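Local coordinates for protein GH61E (Thielavia terrestris, PDB 3EJA) that probably cleaves crystalline and amorphous polysaccharides by oxidation, as a copper-dependent lytic polysaccharide monooxygenase of family AA9, at residues V66-P71 with G140-Q145. Sequence-based numbering, arbitrary orientation.
Sequences VYHPGP and GLHVAQ. With MG (magnesium ion), chain F; SO4 (sulfate ion), chain I.
The imidazole rings of H68 and H142 lie face to face as an offset stack. Their centroids are 3.8 Å apart and the planes are turned by 9°. CE1 of H142 sits over the centre of the H68 ring, 3.2 Å from H68 ND1. H142 has CG between its own backbone N and carbonyl carbon (chi1 54°), and this turn brings its ring over H68. The opposite face of H68 takes CE1 of Y67, near the rim. H68 NE2 binds the magnesium ion at 2.1 Å. H1 and H68 form the histidine brace of an AA9 enzyme, with Y153 as a further ligand; copper would probably occupy the site in the active enzyme. The two loops lie at one end of the beta sandwich. H142 is a likely O2-binding residue, together with Q151. Both hold a sulfate, probably from the crystallisation liquor. H142 NE2 donates to sulfate O3 (2.8 Å, 152°). With an alanine in place of this histidine, one face of the H68 ring would probably lose its stacking partner. Behind the rings, CD of P69 packs on CB of H142 at 4.0 Å, the two side chains crossing at about a right angle. L141 N donates to P69 O (2.8 Å), joining the loop before strand 72-78 to the loop after strand 130-140. Deeper in, L141 lays CD1 against CD of P71 at 3.9 Å and also meets CA of G70.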
loop_
_atom_site.group_PDB
_atom_site.type_symbol
_atom_site.label_atom_id
_atom_site.label_comp_id
_atom_site.label_asym_id
_atom_site.label_seq_id
_atom_site.Cartn_x
_atom_site.Cartn_y
_atom_site.Cartn_z
ATOM N N VAL A 66 11.956 -6.611 -0.061
ATOM C CA VAL A 66 11.380 -6.421 1.275
ATOM C C VAL A 66 12.108 -7.330 2.269
ATOM O O VAL A 66 12.077 -8.555 2.117
ATOM C CB VAL A 66 9.850 -6.733 1.271
ATOM C CG1 VAL A 66 9.293 -6.770 2.686
ATOM C CG2 VAL A 66 9.080 -5.709 0.408
ATOM N N TYR A 67 12.764 -6.745 3.269
ATOM C CA TYR A 67 13.560 -7.553 4.207
ATOM C C TYR A 67 13.262 -7.384 5.703
ATOM O O TYR A 67 13.786 -8.156 6.511
ATOM C CB TYR A 67 15.071 -7.423 3.934
ATOM C CG TYR A 67 15.675 -6.054 4.153
ATOM C CD1 TYR A 67 16.126 -5.652 5.417
ATOM C CD2 TYR A 67 15.842 -5.172 3.082
ATOM C CE1 TYR A 67 16.691 -4.404 5.611
ATOM C CE2 TYR A 67 16.408 -3.920 3.265
ATOM C CZ TYR A 67 16.830 -3.543 4.527
ATOM O OH TYR A 67 17.398 -2.311 4.707
ATOM N N HIS A 68 12.452 -6.394 6.074
ATOM C CA HIS A 68 11.988 -6.290 7.464
ATOM C C HIS A 68 10.728 -7.139 7.627
ATOM O O HIS A 68 9.902 -7.205 6.708
ATOM C CB HIS A 68 11.686 -4.846 7.875
ATOM C CG HIS A 68 12.874 -3.938 7.831
ATOM N ND1 HIS A 68 14.030 -4.180 8.547
ATOM C CD2 HIS A 68 13.068 -2.765 7.183
ATOM C CE1 HIS A 68 14.888 -3.199 8.331
ATOM N NE2 HIS A 68 14.329 -2.328 7.507
ATOM N N PRO A 69 10.571 -7.792 8.796
ATOM C CA PRO A 69 9.371 -8.594 9.034
ATOM C C PRO A 69 8.152 -7.680 9.127
ATOM O O PRO A 69 8.225 -6.610 9.726
ATOM C CB PRO A 69 9.650 -9.248 10.392
ATOM C CG PRO A 69 10.633 -8.338 11.058
ATOM C CD PRO A 69 11.486 -7.809 9.954
ATOM N N GLY A 70 7.051 -8.094 8.519
ATOM C CA GLY A 70 5.805 -7.327 8.588
ATOM C C GLY A 70 4.968 -7.512 7.339
ATOM O O GLY A 70 5.454 -8.068 6.339
ATOM N N PRO A 71 3.694 -7.069 7.390
ATOM C CA PRO A 71 2.747 -7.289 6.301
ATOM C C PRO A 71 2.929 -6.352 5.101
ATOM O O PRO A 71 3.371 -5.204 5.256
ATOM C CB PRO A 71 1.394 -6.993 6.959
ATOM C CG PRO A 71 1.716 -5.945 7.981
ATOM C CD PRO A 71 3.078 -6.321 8.510
ATOM N N GLY A 140 7.287 -2.475 8.397
ATOM C CA GLY A 140 8.391 -3.100 9.135
ATOM C C GLY A 140 8.101 -3.066 10.621
ATOM O O GLY A 140 7.910 -1.979 11.196
ATOM N N LEU A 141 8.061 -4.247 11.234
ATOM C CA LEU A 141 7.680 -4.391 12.654
ATOM C C LEU A 141 8.831 -4.768 13.612
ATOM O O LEU A 141 8.601 -5.081 14.796
ATOM C CB LEU A 141 6.529 -5.401 12.777
ATOM C CG LEU A 141 5.217 -5.091 12.044
ATOM C CD1 LEU A 141 4.233 -6.253 12.201
ATOM C CD2 LEU A 141 4.598 -3.785 12.565
ATOM N N HIS A 142 10.064 -4.721 13.103
ATOM C CA HIS A 142 11.256 -5.154 13.854
ATOM C C HIS A 142 11.592 -4.292 15.082
ATOM O O HIS A 142 12.265 -4.758 16.006
ATOM C CB HIS A 142 12.476 -5.248 12.919
ATOM C CG HIS A 142 12.742 -3.992 12.151
ATOM N ND1 HIS A 142 11.890 -3.524 11.174
ATOM C CD2 HIS A 142 13.764 -3.106 12.216
ATOM C CE1 HIS A 142 12.369 -2.398 10.681
ATOM N NE2 HIS A 142 13.508 -2.124 11.291
ATOM N N VAL A 143 11.135 -3.041 15.096
ATOM C CA VAL A 143 11.240 -2.196 16.289
ATOM C C VAL A 143 9.889 -1.554 16.663
ATOM O O VAL A 143 9.839 -0.435 17.191
ATOM C CB VAL A 143 12.369 -1.116 16.155
ATOM C CG1 VAL A 143 13.765 -1.776 16.119
ATOM C CG2 VAL A 143 12.149 -0.213 14.919
ATOM N N ALA A 144 8.803 -2.279 16.406
ATOM C CA ALA A 144 7.449 -1.730 16.558
ATOM C C ALA A 144 6.837 -1.913 17.951
ATOM O O ALA A 144 5.664 -1.592 18.158
ATOM C CB ALA A 144 6.519 -2.298 15.483
ATOM N N GLN A 145 7.626 -2.399 18.911
ATOM C CA GLN A 145 7.110 -2.621 20.274
ATOM C C GLN A 145 6.846 -1.317 21.040
ATOM O O GLN A 145 6.199 -1.323 22.091
ATOM C CB GLN A 145 8.033 -3.556 21.079
ATOM C CG GLN A 145 9.307 -2.903 21.633
ATOM C CD GLN A 145 10.293 -2.461 20.557
ATOM O OE1 GLN A 145 10.432 -3.105 19.508
ATOM N NE2 GLN A 145 11.008 -1.374 20.828
HETATM MG MG MG F . 15.078 -0.476 6.826
HETATM S S SO4 I . 16.280 0.345 11.898
HETATM O O1 SO4 I . 15.198 1.031 12.599
HETATM O O2 SO4 I . 17.059 -0.417 12.868
HETATM O O3 SO4 I . 15.728 -0.531 10.871
HETATM O O4 SO4 I . 17.147 1.334 11.260
HETATM O O HOH W 1 17.121 -1.199 7.139
#